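Local coordinates for protein glucosamine--fructose-6-phosphate aminotransferase [isomerizing] (Francisella tularensis subsp. tularensis, PDB 3TBF) that probably makes glucosamine-6-phosphate from fructose-6-phosphate with nitrogen taken from glutamine, the fragment here being its C-terminal domain of two SIS units, at residues A[48-53]-A[147-152]; A[133-138]-A[171-176]; A[218-223]-A[324-329]; A[306-311]-A[316-321]. All coordinates share one frame; numbering follows the deposited sequence.

Interaction 1: residues A[48-53]-A[147-152]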
loop_
_atom_site.group_PDB
_atom_site.type_symbol
_atom_site.label_atom_id
_atom_site.label_comp_id
_atom_site.label_asym_id
_atom_site.label_seq_id
_atom_site.Cartn_x
_atom_site.Cartn_y
_atom_site.Cartn_z
ATOM N N LYS A 48 10.352 -23.684 -18.011
ATOM C CA LYS A 48 11.304 -24.270 -17.070
ATOM C C LYS A 48 12.640 -23.557 -17.090
ATOM O O LYS A 48 13.203 -23.283 -16.041
ATOM C CB LYS A 48 11.496 -25.758 -17.349
ATOM C CG LYS A 48 12.801 -26.380 -16.844
ATOM C CD LYS A 48 12.739 -27.910 -16.977
ATOM C CE LYS A 48 13.926 -28.633 -16.286
ATOM N NZ LYS A 48 15.228 -28.523 -17.050
ATOM N N GLU A 49 13.154 -23.278 -18.278
ATOM C CA GLU A 49 14.437 -22.607 -18.401
ATOM C C GLU A 49 14.307 -21.220 -17.769
ATOM O O GLU A 49 15.158 -20.764 -17.036
ATOM C CB GLU A 49 14.827 -22.536 -19.876
ATOM C CG GLU A 49 15.974 -21.598 -20.206
ATOM C CD GLU A 49 15.735 -20.793 -21.511
ATOM O OE1 GLU A 49 15.386 -21.431 -22.548
ATOM O OE2 GLU A 49 15.911 -19.535 -21.498
ATOM N N LEU A 50 13.184 -20.586 -18.025
ATOM C CA LEU A 50 12.906 -19.250 -17.534
ATOM C C LEU A 50 12.795 -19.215 -15.993
ATOM O O LEU A 50 13.220 -18.265 -15.330
ATOM C CB LEU A 50 11.602 -18.831 -18.164
ATOM C CG LEU A 50 11.303 -17.366 -18.336
ATOM C CD1 LEU A 50 11.477 -16.990 -19.823
ATOM C CD2 LEU A 50 9.879 -17.127 -17.871
ATOM N N PHE A 51 12.243 -20.268 -15.418
ATOM C CA PHE A 51 12.120 -20.355 -13.983
ATOM C C PHE A 51 13.456 -20.715 -13.314
ATOM O O PHE A 51 13.681 -20.374 -12.151
ATOM C CB PHE A 51 11.076 -21.401 -13.590
ATOM C CG PHE A 51 9.643 -21.052 -13.956
ATOM C CD1 PHE A 51 9.233 -19.744 -14.171
ATOM C CD2 PHE A 51 8.681 -22.066 -14.027
ATOM C CE1 PHE A 51 7.911 -19.452 -14.469
ATOM C CE2 PHE A 51 7.351 -21.767 -14.325
ATOM C CZ PHE A 51 6.971 -20.456 -14.534
ATOM N N GLU A 52 14.323 -21.436 -14.025
ATOM C CA GLU A 52 15.635 -21.801 -13.489
ATOM C C GLU A 52 16.477 -20.555 -13.382
ATOM O O GLU A 52 17.276 -20.444 -12.486
ATOM C CB GLU A 52 16.340 -22.805 -14.384
ATOM C CG GLU A 52 15.596 -24.116 -14.502
ATOM C CD GLU A 52 16.362 -25.221 -15.268
ATOM O OE1 GLU A 52 17.024 -24.921 -16.308
ATOM O OE2 GLU A 52 16.265 -26.396 -14.831
ATOM N N LYS A 53 16.284 -19.614 -14.290
ATOM C CA LYS A 53 16.995 -18.325 -14.251
ATOM C C LYS A 53 16.407 -17.275 -13.292
ATOM O O LYS A 53 17.032 -16.266 -13.047
ATOM C CB LYS A 53 16.972 -17.681 -15.630
ATOM C CG LYS A 53 17.600 -18.466 -16.762
ATOM C CD LYS A 53 17.285 -17.734 -18.089
ATOM C CE LYS A 53 17.939 -18.406 -19.331
ATOM N NZ LYS A 53 17.646 -17.670 -20.621
ATOM N N SER A 147 3.714 -11.849 -23.775
ATOM C CA SER A 147 4.507 -12.433 -22.708
ATOM C C SER A 147 5.226 -13.695 -23.193
ATOM O O SER A 147 4.810 -14.317 -24.148
ATOM C CB SER A 147 3.617 -12.772 -21.500
ATOM O OG SER A 147 2.998 -11.597 -21.018
ATOM N N ASP A 148 6.296 -14.091 -22.513
ATOM C CA ASP A 148 6.954 -15.342 -22.848
ATOM C C ASP A 148 6.103 -16.541 -22.509
ATOM O O ASP A 148 6.114 -17.519 -23.225
ATOM C CB ASP A 148 8.262 -15.483 -22.097
ATOM C CG ASP A 148 9.251 -14.420 -22.467
ATOM O OD1 ASP A 148 9.173 -13.925 -23.611
ATOM O OD2 ASP A 148 10.104 -14.110 -21.631
ATOM N N ILE A 149 5.391 -16.485 -21.395
ATOM C CA ILE A 149 4.558 -17.589 -20.982
ATOM C C ILE A 149 3.274 -17.090 -20.334
ATOM O O ILE A 149 3.230 -16.022 -19.737
ATOM C CB ILE A 149 5.346 -18.548 -20.070
ATOM C CG1 ILE A 149 5.891 -17.869 -18.821
ATOM C CG2 ILE A 149 6.572 -19.096 -20.788
ATOM C CD1 ILE A 149 6.583 -18.895 -17.909
ATOM N N ALA A 150 2.230 -17.872 -20.449
ATOM C CA ALA A 150 0.936 -17.498 -19.960
ATOM C C ALA A 150 0.373 -18.662 -19.149
ATOM O O ALA A 150 0.260 -19.752 -19.638
ATOM C CB ALA A 150 0.032 -17.201 -21.114
ATOM N N PHE A 151 0.069 -18.419 -17.896
ATOM C CA PHE A 151 -0.733 -19.306 -17.108
ATOM C C PHE A 151 -2.185 -18.800 -17.169
ATOM O O PHE A 151 -2.478 -17.700 -16.699
ATOM C CB PHE A 151 -0.258 -19.324 -15.676
ATOM C CG PHE A 151 -1.014 -20.265 -14.838
ATOM C CD1 PHE A 151 -2.417 -20.249 -14.827
ATOM C CD2 PHE A 151 -0.376 -21.212 -14.089
ATOM C CE1 PHE A 151 -3.161 -21.142 -14.066
ATOM C CE2 PHE A 151 -1.129 -22.137 -13.339
ATOM C CZ PHE A 151 -2.524 -22.075 -13.327
HETATM N N MSE A 152 -3.086 -19.622 -17.730
HETATM C CA MSE A 152 -4.447 -19.212 -17.936
HETATM C C MSE A 152 -5.301 -19.637 -16.734
HETATM O O MSE A 152 -5.275 -20.765 -16.321
HETATM C CB MSE A 152 -5.012 -19.894 -19.194
HETATM C CG MSE A 152 -4.193 -19.698 -20.467
HETATM SE SE MSE A 152 -3.883 -17.787 -20.854
HETATM C CE MSE A 152 -5.801 -17.345 -21.144
#
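On the parallel sheet of the first SIS domain, Leu50 and Phe51 from the short helix 47-52 meet Ile149 at the start of strand 149-152, the outermost strand at that side within this chain. The contact is a small apolar cluster centred on one methyl group, Ile149 CD1. Leu50 and Ile149 reach toward each other tip to tip, with Leu50 CD2 lying 3.7 Å from Ile149 CD1. Phe51 approaches the same methyl obliquely, and its CE1 and CZ both lie 3.7 Å from Ile149 CD1, which therefore touches the far end of the ring. The torsions explain the geometry: Ile149 carries CG1 between its backbone N and carbonyl carbon (chi1 58°), which projects CD1 at the helix. The other branch of Leu50 works differently. Its CD1 sits 3.7 Å from Asp148 OD2, the two side chains crossing at about a right angle; this is a van der Waals contact with an oxygen that is hydrogen-bonded to Ser132 N. The outward side of the helix is charged instead. Lys53 NZ forms a salt bridge with Glu49 OE2 at 2.7 Å, and Lys48 NZ makes a weak bond to Glu52 OE2; the partners in each pair are four residues apart. The apolar side of this amphipathic helix packs across three strands: Leu50 and Phe51 both touch Leu104 of strand 103-109, Met133 of strand 129-136 lies against both Phe51 and Ile149, and Phe51 also leans on Ile181 and Leu184 of helix 165-184.

Interaction 2: residues A[133-138]-A[171-176]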
loop_
_atom_site.group_PDB
_atom_site.type_symbol
_atom_site.label_atom_id
_atom_site.label_comp_id
_atom_site.label_asym_id
_atom_site.label_seq_id
_atom_site.Cartn_x
_atom_site.Cartn_y
_atom_site.Cartn_z
HETATM N N MSE A 133 5.788 -13.438 -17.691
HETATM C CA MSE A 133 4.722 -14.406 -17.560
HETATM C C MSE A 133 3.453 -13.659 -17.295
HETATM O O MSE A 133 3.436 -12.768 -16.499
HETATM C CB MSE A 133 4.978 -15.363 -16.409
HETATM C CG MSE A 133 3.795 -16.316 -16.167
HETATM SE SE MSE A 133 4.170 -17.643 -14.810
HETATM C CE MSE A 133 3.782 -16.558 -13.169
ATOM N N CYS A 134 2.383 -14.050 -17.943
ATOM C CA CYS A 134 1.093 -13.468 -17.698
ATOM C C CYS A 134 0.188 -14.433 -16.986
ATOM O O CYS A 134 0.062 -15.575 -17.396
ATOM C CB CYS A 134 0.400 -13.119 -19.015
ATOM S SG CYS A 134 -1.169 -12.281 -18.597
ATOM N N ILE A 135 -0.468 -13.976 -15.935
ATOM C CA ILE A 135 -1.596 -14.726 -15.369
ATOM C C ILE A 135 -2.869 -14.100 -15.909
ATOM O O ILE A 135 -3.277 -13.033 -15.450
ATOM C CB ILE A 135 -1.629 -14.655 -13.868
ATOM C CG1 ILE A 135 -0.290 -15.108 -13.334
ATOM C CG2 ILE A 135 -2.811 -15.428 -13.271
ATOM C CD1 ILE A 135 -0.384 -16.079 -12.401
ATOM N N CYS A 136 -3.480 -14.740 -16.912
ATOM C CA CYS A 136 -4.574 -14.058 -17.654
ATOM C C CYS A 136 -5.732 -14.997 -17.857
ATOM O O CYS A 136 -5.563 -16.187 -17.752
ATOM C CB CYS A 136 -4.072 -13.443 -18.986
ATOM S SG CYS A 136 -5.391 -12.634 -20.119
ATOM N N ASN A 137 -6.904 -14.432 -18.119
ATOM C CA ASN A 137 -8.136 -15.192 -18.340
ATOM C C ASN A 137 -8.596 -15.306 -19.816
ATOM O O ASN A 137 -9.387 -16.183 -20.155
ATOM C CB ASN A 137 -9.291 -14.618 -17.532
ATOM C CG ASN A 137 -10.424 -15.629 -17.367
ATOM O OD1 ASN A 137 -10.184 -16.750 -16.950
ATOM N ND2 ASN A 137 -11.642 -15.230 -17.685
ATOM N N VAL A 138 -8.106 -14.422 -20.666
ATOM C CA VAL A 138 -8.511 -14.360 -22.073
ATOM C C VAL A 138 -7.331 -14.750 -22.933
ATOM O O VAL A 138 -6.403 -13.959 -23.099
ATOM C CB VAL A 138 -8.955 -12.951 -22.460
ATOM C CG1 VAL A 138 -9.196 -12.852 -24.034
ATOM C CG2 VAL A 138 -10.173 -12.548 -21.629
ATOM N N LEU A 171 -5.814 -16.006 -7.579
ATOM C CA LEU A 171 -5.180 -16.561 -6.387
ATOM C C LEU A 171 -4.791 -18.021 -6.582
ATOM O O LEU A 171 -3.686 -18.418 -6.325
ATOM C CB LEU A 171 -6.120 -16.458 -5.205
ATOM C CG LEU A 171 -6.064 -15.304 -4.158
ATOM C CD1 LEU A 171 -5.083 -14.206 -4.427
ATOM C CD2 LEU A 171 -7.436 -14.746 -3.905
ATOM N N VAL A 172 -5.698 -18.842 -7.056
ATOM C CA VAL A 172 -5.369 -20.227 -7.223
ATOM C C VAL A 172 -4.206 -20.402 -8.217
ATOM O O VAL A 172 -3.270 -21.149 -7.940
ATOM C CB VAL A 172 -6.610 -21.049 -7.630
ATOM C CG1 VAL A 172 -6.232 -22.414 -8.141
ATOM C CG2 VAL A 172 -7.531 -21.226 -6.458
ATOM N N ALA A 173 -4.232 -19.699 -9.353
ATOM C CA ALA A 173 -3.128 -19.807 -10.302
ATOM C C ALA A 173 -1.809 -19.448 -9.620
ATOM O O ALA A 173 -0.778 -20.083 -9.867
ATOM C CB ALA A 173 -3.379 -18.931 -11.511
ATOM N N LEU A 174 -1.815 -18.401 -8.795
ATOM C CA LEU A 174 -0.582 -17.951 -8.147
ATOM C C LEU A 174 -0.090 -18.974 -7.143
ATOM O O LEU A 174 1.109 -19.114 -6.996
ATOM C CB LEU A 174 -0.765 -16.582 -7.490
ATOM C CG LEU A 174 -0.753 -15.369 -8.449
ATOM C CD1 LEU A 174 -1.526 -14.143 -7.893
ATOM C CD2 LEU A 174 0.642 -14.966 -8.834
ATOM N N ALA A 175 -1.003 -19.677 -6.458
ATOM C CA ALA A 175 -0.644 -20.779 -5.555
ATOM C C ALA A 175 0.008 -21.922 -6.293
ATOM O O ALA A 175 0.959 -22.510 -5.791
ATOM C CB ALA A 175 -1.869 -21.354 -4.828
ATOM N N ILE A 176 -0.525 -22.253 -7.460
ATOM C CA ILE A 176 0.031 -23.321 -8.269
ATOM C C ILE A 176 1.440 -22.946 -8.762
ATOM O O ILE A 176 2.356 -23.719 -8.625
ATOM C CB ILE A 176 -0.883 -23.635 -9.476
ATOM C CG1 ILE A 176 -2.118 -24.376 -8.998
ATOM C CG2 ILE A 176 -0.144 -24.433 -10.576
ATOM C CD1 ILE A 176 -3.234 -24.306 -10.027
#
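No ring or amide plane takes part where Ile135 meets Ala173 and Leu174; the flat group at hand is the ring of Phe151 from the neighbouring strand 149-152, which touches Ala173 beside Ile135. What remains across the contact is a purely aliphatic joint between strand 129-136 and helix 165-184, with Ile135 dividing its two branches between two helix residues. CG2 of Ile135 lies 4.0 Å from Ala173 CB. On the other branch, Ile135 CD1 lies 3.9 Å from Leu174 CD2 and also close to Leu174 CG, the two side chains crossing obliquely. The first torsion of Ile135 (chi1 -54°) aims these branches, setting CG2 anti to the backbone N and CG1 anti to the carbonyl carbon. The small side chain of Ala173 lets Ile135 come close, with 7.3 Å between the CA atoms of Ile135 and Ala173. Leu174 starts from farther round the helix, and only the end of its side chain bends in toward Ile135. At the C-terminal end of the strand the chain turns, and there Val138 N donates a nearly straight bond to Cys136 SG, 3.3 Å long with an angle of 160° at the hydrogen. This is the layered alpha/beta architecture of the SIS domain seen at one strand-helix interface. Leu174 also rests on Ile108 of strand 103-109 and on Ala72 of helix 63-80, and Leu171 meets Ala68 and Thr71 of that helix, so helix 165-184 packs on the sheet and also against helix 63-80.

Interaction 3: residues A[218-223]-A[324-329]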
loop_
_atom_site.group_PDB
_atom_site.type_symbol
_atom_site.label_atom_id
_atom_site.label_comp_id
_atom_site.label_asym_id
_atom_site.label_seq_id
_atom_site.Cartn_x
_atom_site.Cartn_y
_atom_site.Cartn_z
ATOM N N ASP A 218 -27.012 -11.953 4.080
ATOM C CA ASP A 218 -28.158 -11.153 3.694
ATOM C C ASP A 218 -28.781 -10.465 4.897
ATOM O O ASP A 218 -28.930 -9.262 4.882
ATOM C CB ASP A 218 -29.208 -11.998 2.968
ATOM C CG ASP A 218 -30.234 -11.146 2.247
ATOM O OD1 ASP A 218 -30.172 -9.916 2.374
ATOM O OD2 ASP A 218 -31.096 -11.707 1.540
ATOM N N GLN A 219 -29.107 -11.214 5.945
ATOM C CA GLN A 219 -29.653 -10.644 7.178
ATOM C C GLN A 219 -28.772 -9.535 7.773
ATOM O O GLN A 219 -29.272 -8.495 8.110
ATOM C CB GLN A 219 -29.816 -11.710 8.247
ATOM C CG GLN A 219 -30.894 -12.756 7.993
ATOM C CD GLN A 219 -30.713 -14.017 8.911
ATOM O OE1 GLN A 219 -30.083 -13.932 9.986
ATOM N NE2 GLN A 219 -31.261 -15.176 8.479
ATOM N N ILE A 220 -27.476 -9.787 7.911
ATOM C CA ILE A 220 -26.485 -8.822 8.411
ATOM C C ILE A 220 -26.419 -7.507 7.603
ATOM O O ILE A 220 -26.312 -6.402 8.133
ATOM C CB ILE A 220 -25.091 -9.438 8.291
ATOM C CG1 ILE A 220 -24.848 -10.490 9.357
ATOM C CG2 ILE A 220 -24.021 -8.399 8.416
ATOM C CD1 ILE A 220 -23.413 -11.055 9.237
ATOM N N SER A 221 -26.467 -7.640 6.297
ATOM C CA SER A 221 -26.307 -6.511 5.423
ATOM C C SER A 221 -27.299 -5.347 5.668
ATOM O O SER A 221 -27.008 -4.210 5.247
ATOM C CB SER A 221 -26.393 -6.985 3.975
ATOM O OG SER A 221 -27.725 -7.222 3.601
ATOM N N GLU A 222 -28.442 -5.606 6.313
ATOM C CA GLU A 222 -29.395 -4.521 6.642
ATOM C C GLU A 222 -28.722 -3.454 7.523
ATOM O O GLU A 222 -28.995 -2.266 7.381
ATOM C CB GLU A 222 -30.634 -5.059 7.366
ATOM C CG GLU A 222 -31.597 -5.866 6.452
ATOM C CD GLU A 222 -32.367 -7.045 7.166
ATOM O OE1 GLU A 222 -32.186 -7.286 8.389
ATOM O OE2 GLU A 222 -33.165 -7.748 6.479
ATOM N N TYR A 223 -27.826 -3.899 8.407
ATOM C CA TYR A 223 -27.013 -3.011 9.222
ATOM C C TYR A 223 -26.313 -1.895 8.397
ATOM O O TYR A 223 -26.043 -0.834 8.938
ATOM C CB TYR A 223 -25.991 -3.818 10.050
ATOM C CG TYR A 223 -25.138 -2.965 10.945
ATOM C CD1 TYR A 223 -25.638 -2.451 12.142
ATOM C CD2 TYR A 223 -23.827 -2.643 10.589
ATOM C CE1 TYR A 223 -24.846 -1.642 12.960
ATOM C CE2 TYR A 223 -23.033 -1.828 11.410
ATOM C CZ TYR A 223 -23.558 -1.330 12.576
ATOM O OH TYR A 223 -22.773 -0.513 13.359
ATOM N N ILE A 324 -21.080 -9.466 15.691
ATOM C CA ILE A 324 -21.686 -10.513 14.854
ATOM C C ILE A 324 -20.594 -11.448 14.370
ATOM O O ILE A 324 -19.606 -11.017 13.813
ATOM C CB ILE A 324 -22.379 -9.935 13.616
ATOM C CG1 ILE A 324 -23.418 -8.900 14.017
ATOM C CG2 ILE A 324 -23.077 -11.033 12.843
ATOM C CD1 ILE A 324 -24.093 -8.248 12.813
ATOM N N VAL A 325 -20.767 -12.731 14.566
ATOM C CA VAL A 325 -19.704 -13.675 14.258
ATOM C C VAL A 325 -20.210 -14.836 13.428
ATOM O O VAL A 325 -21.068 -15.578 13.883
ATOM C CB VAL A 325 -19.071 -14.207 15.535
ATOM C CG1 VAL A 325 -17.883 -15.072 15.205
ATOM C CG2 VAL A 325 -18.668 -13.030 16.438
ATOM N N LEU A 326 -19.694 -14.948 12.206
ATOM C CA LEU A 326 -20.007 -16.031 11.295
ATOM C C LEU A 326 -18.750 -16.862 11.212
ATOM O O LEU A 326 -17.657 -16.311 11.125
ATOM C CB LEU A 326 -20.415 -15.488 9.919
ATOM C CG LEU A 326 -21.910 -15.134 9.816
ATOM C CD1 LEU A 326 -22.303 -14.224 10.958
ATOM C CD2 LEU A 326 -22.362 -14.478 8.479
ATOM N N GLU A 327 -18.897 -18.175 11.238
ATOM C CA GLU A 327 -17.766 -19.063 11.316
ATOM C C GLU A 327 -17.741 -19.980 10.124
ATOM O O GLU A 327 -18.766 -20.308 9.560
ATOM C CB GLU A 327 -17.801 -19.864 12.614
ATOM C CG GLU A 327 -18.795 -20.971 12.640
ATOM C CD GLU A 327 -18.740 -21.796 13.933
ATOM O OE1 GLU A 327 -17.640 -22.297 14.298
ATOM O OE2 GLU A 327 -19.812 -21.936 14.569
ATOM N N LEU A 328 -16.560 -20.418 9.746
ATOM C CA LEU A 328 -16.445 -21.286 8.622
ATOM C C LEU A 328 -15.141 -22.042 8.685
ATOM O O LEU A 328 -14.223 -21.613 9.335
ATOM C CB LEU A 328 -16.526 -20.450 7.326
ATOM C CG LEU A 328 -15.492 -19.357 6.986
ATOM C CD1 LEU A 328 -15.436 -19.147 5.492
ATOM C CD2 LEU A 328 -15.888 -18.084 7.643
ATOM N N ASP A 329 -15.059 -23.169 7.993
ATOM C CA ASP A 329 -13.801 -23.877 7.826
ATOM C C ASP A 329 -13.087 -23.270 6.649
ATOM O O ASP A 329 -13.594 -23.306 5.557
ATOM C CB ASP A 329 -14.044 -25.357 7.565
ATOM C CG ASP A 329 -12.750 -26.178 7.559
ATOM O OD1 ASP A 329 -11.626 -25.575 7.627
ATOM O OD2 ASP A 329 -12.879 -27.434 7.500
#
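Ile220 makes the tight part of this contact alone, pushing its end between Ile324 and Leu326 of strand 324-328. Its CD1 lies 3.6 Å from Ile324 CG2 and 3.7 Å from Leu326 CD2, with Leu326 CD1 almost as near. Against Ile324 the two side chains slide past each other in opposite directions, so that Ile220 CG1 also touches Ile324 CG2 at 3.9 Å; against Leu326 the meeting is tip to tip. An extended Ile220 chain (chi2 -178°) carries the methyl out to both. The loose side begins one turn later, where Tyr223 points its CB toward the strand but makes no contact with residues 324-329, its ring being engaged by the cation-pi partners Lys227 and Lys305. Gln219 and Glu222 are solvent-exposed. On a further side of the helix, Ser221 OG returns a bond of 2.7 Å to Asp218 O, and the backbone tightens into a 3-10 turn through Tyr223 N and Ile220 O. The helix thus covers the edge strand of the second SIS sheet: Leu326 also meets Glu216 and Ile217 of helix 214-221, while Asp218 and Ser221 pack on His350 of helix 335-355.

Interaction 4: residues A[306-311]-A[316-321]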
loop_
_atom_site.group_PDB
_atom_site.type_symbol
_atom_site.label_atom_id
_atom_site.label_comp_id
_atom_site.label_asym_id
_atom_site.label_seq_id
_atom_site.Cartn_x
_atom_site.Cartn_y
_atom_site.Cartn_z
ATOM N N LEU A 306 -18.258 -4.810 15.395
ATOM C CA LEU A 306 -17.418 -5.870 14.883
ATOM C C LEU A 306 -18.294 -6.902 14.187
ATOM O O LEU A 306 -19.263 -7.415 14.790
ATOM C CB LEU A 306 -16.629 -6.574 16.014
ATOM C CG LEU A 306 -15.269 -6.016 16.484
ATOM C CD1 LEU A 306 -15.331 -4.492 16.593
ATOM C CD2 LEU A 306 -14.790 -6.624 17.836
ATOM N N ILE A 307 -17.944 -7.150 12.912
ATOM C CA ILE A 307 -18.546 -8.170 12.053
ATOM C C ILE A 307 -17.419 -9.063 11.610
ATOM O O ILE A 307 -16.544 -8.638 10.819
ATOM C CB ILE A 307 -19.185 -7.522 10.843
ATOM C CG1 ILE A 307 -20.334 -6.618 11.301
ATOM C CG2 ILE A 307 -19.676 -8.541 9.918
ATOM C CD1 ILE A 307 -20.793 -5.686 10.242
ATOM N N LEU A 308 -17.403 -10.281 12.151
ATOM C CA LEU A 308 -16.224 -11.115 12.047
ATOM C C LEU A 308 -16.490 -12.395 11.332
ATOM O O LEU A 308 -17.435 -13.082 11.640
ATOM C CB LEU A 308 -15.669 -11.424 13.413
ATOM C CG LEU A 308 -15.440 -10.251 14.375
ATOM C CD1 LEU A 308 -15.044 -10.833 15.692
ATOM C CD2 LEU A 308 -14.405 -9.242 13.866
ATOM N N PHE A 309 -15.622 -12.706 10.378
ATOM C CA PHE A 309 -15.607 -13.948 9.711
ATOM C C PHE A 309 -14.401 -14.708 10.179
ATOM O O PHE A 309 -13.258 -14.320 10.004
ATOM C CB PHE A 309 -15.531 -13.720 8.223
ATOM C CG PHE A 309 -16.703 -12.985 7.673
ATOM C CD1 PHE A 309 -17.941 -13.578 7.596
ATOM C CD2 PHE A 309 -16.571 -11.710 7.240
ATOM C CE1 PHE A 309 -19.037 -12.896 7.093
ATOM C CE2 PHE A 309 -17.664 -11.033 6.724
ATOM C CZ PHE A 309 -18.906 -11.647 6.673
ATOM N N VAL A 310 -14.663 -15.843 10.756
ATOM C CA VAL A 310 -13.760 -16.480 11.679
ATOM C C VAL A 310 -13.678 -17.934 11.296
ATOM O O VAL A 310 -14.649 -18.487 10.875
ATOM C CB VAL A 310 -14.395 -16.276 13.084
ATOM C CG1 VAL A 310 -14.227 -17.500 13.998
ATOM C CG2 VAL A 310 -13.988 -14.924 13.682
ATOM N N ASP A 311 -12.513 -18.550 11.411
ATOM C CA ASP A 311 -12.375 -19.988 11.161
ATOM C C ASP A 311 -12.932 -20.711 12.377
ATOM O O ASP A 311 -12.717 -20.249 13.515
ATOM C CB ASP A 311 -10.918 -20.394 10.946
ATOM C CG ASP A 311 -10.759 -21.876 10.599
ATOM O OD1 ASP A 311 -10.922 -22.760 11.481
ATOM O OD2 ASP A 311 -10.481 -22.178 9.420
ATOM N N GLU A 316 -14.135 -20.276 19.560
ATOM C CA GLU A 316 -14.236 -20.309 21.013
ATOM C C GLU A 316 -13.406 -19.217 21.652
ATOM O O GLU A 316 -13.795 -18.655 22.666
ATOM C CB GLU A 316 -13.766 -21.652 21.537
ATOM C CG GLU A 316 -14.866 -22.413 22.246
ATOM C CD GLU A 316 -16.078 -22.667 21.349
ATOM O OE1 GLU A 316 -16.922 -21.733 21.239
ATOM O OE2 GLU A 316 -16.172 -23.795 20.773
ATOM N N ARG A 317 -12.264 -18.913 21.044
ATOM C CA ARG A 317 -11.402 -17.813 21.483
ATOM C C ARG A 317 -11.881 -16.412 21.072
ATOM O O ARG A 317 -11.308 -15.415 21.481
ATOM C CB ARG A 317 -9.971 -18.088 21.017
ATOM C CG ARG A 317 -9.347 -19.256 21.792
ATOM C CD ARG A 317 -8.074 -19.794 21.171
ATOM N NE ARG A 317 -8.299 -20.744 20.078
ATOM C CZ ARG A 317 -7.316 -21.344 19.394
ATOM N NH1 ARG A 317 -6.041 -21.093 19.692
ATOM N NH2 ARG A 317 -7.589 -22.205 18.413
ATOM N N VAL A 318 -12.957 -16.338 20.308
ATOM C CA VAL A 318 -13.451 -15.068 19.833
ATOM C C VAL A 318 -14.691 -14.631 20.594
ATOM O O VAL A 318 -15.800 -15.061 20.295
ATOM C CB VAL A 318 -13.765 -15.121 18.332
ATOM C CG1 VAL A 318 -14.570 -13.918 17.962
ATOM C CG2 VAL A 318 -12.478 -15.233 17.522
ATOM N N ASN A 319 -14.489 -13.725 21.540
ATOM C CA ASN A 319 -15.557 -13.218 22.371
ATOM C C ASN A 319 -15.594 -11.673 22.449
ATOM O O ASN A 319 -14.793 -11.062 23.158
ATOM C CB ASN A 319 -15.400 -13.831 23.761
ATOM C CG ASN A 319 -15.303 -15.374 23.716
ATOM O OD1 ASN A 319 -14.249 -15.955 24.012
ATOM N ND2 ASN A 319 -16.399 -16.034 23.307
ATOM N N PHE A 320 -16.538 -11.052 21.731
ATOM C CA PHE A 320 -16.799 -9.607 21.833
ATOM C C PHE A 320 -18.272 -9.307 22.033
ATOM O O PHE A 320 -19.094 -9.666 21.191
ATOM C CB PHE A 320 -16.269 -8.875 20.589
ATOM C CG PHE A 320 -14.803 -9.056 20.390
ATOM C CD1 PHE A 320 -13.916 -8.233 21.013
ATOM C CD2 PHE A 320 -14.311 -10.108 19.627
ATOM C CE1 PHE A 320 -12.552 -8.407 20.859
ATOM C CE2 PHE A 320 -12.934 -10.295 19.477
ATOM C CZ PHE A 320 -12.061 -9.440 20.103
ATOM N N ASP A 321 -18.596 -8.659 23.153
ATOM C CA ASP A 321 -19.974 -8.288 23.471
ATOM C C ASP A 321 -20.548 -7.583 22.252
ATOM O O ASP A 321 -19.867 -6.748 21.634
ATOM C CB ASP A 321 -20.031 -7.375 24.726
ATOM C CG ASP A 321 -21.487 -7.198 25.300
ATOM O OD1 ASP A 321 -21.771 -7.727 26.418
ATOM O OD2 ASP A 321 -22.341 -6.526 24.640
#
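Leu306 stands over one face of the Phe320 ring, its CD2 methyl 3.8 Å from the ring centroid and 23° off the normal, a CH-pi contact. The methyl is offset toward the rim, nearest the root of the ring, with 3.5 Å between Leu306 CD2 and Phe320 CG. Leu308 comes to the same residue from another direction: taken as wholes, the two side chains cross at about a right angle. Its CD1 methyl meets the ring obliquely, Leu308 CD1 lying 4.1 Å from Phe320 CD2. That methyl is shared, for it also lies 3.9 Å from Val318 CG1. Leu306, Leu308 and Val310 are alternate residues of strand 305-311 and so project from one face of the parallel sheet of the second SIS domain. The chain leaving this strand has no regular structure at 316-321, yet it folds back over that face before entering the neighbouring parallel strand 324-328. Val318, with CG1 anti to its backbone N (chi1 166°), offers one methyl to each of two strand residues, CG1 to Leu308 and CG2 to Val310. Val310 and Val318 slide past each other in opposite directions, 4.1 Å apart at their CG2 atoms. Leu293 and Gln297 of helix 289-301 also pack against Phe320, while Phe309 turns to Pro343 and Leu344 of helix 335-355.

From the N terminus, interaction 1 opens at helix 47-52 and closes at strand 149-152, tying that helix to the outermost strand of the first sheet within this chain. Interaction 2 opens before that closure, at 133-138, and closes later at 171-176, so the two loops cross; their neighbouring strands are joined by probable hydrogen bonds such as Ile149 O to Cys134 N at 2.8 Å. Later, interaction 3 joins helix 214-221 to strand 324-328, and the short loop of interaction 4 falls wholly within that span, folding 316-321 back on strand 305-311, the neighbour of 324-328 in the same sheet. Centres of interactions 1 and 3 lie about 42 Å apart.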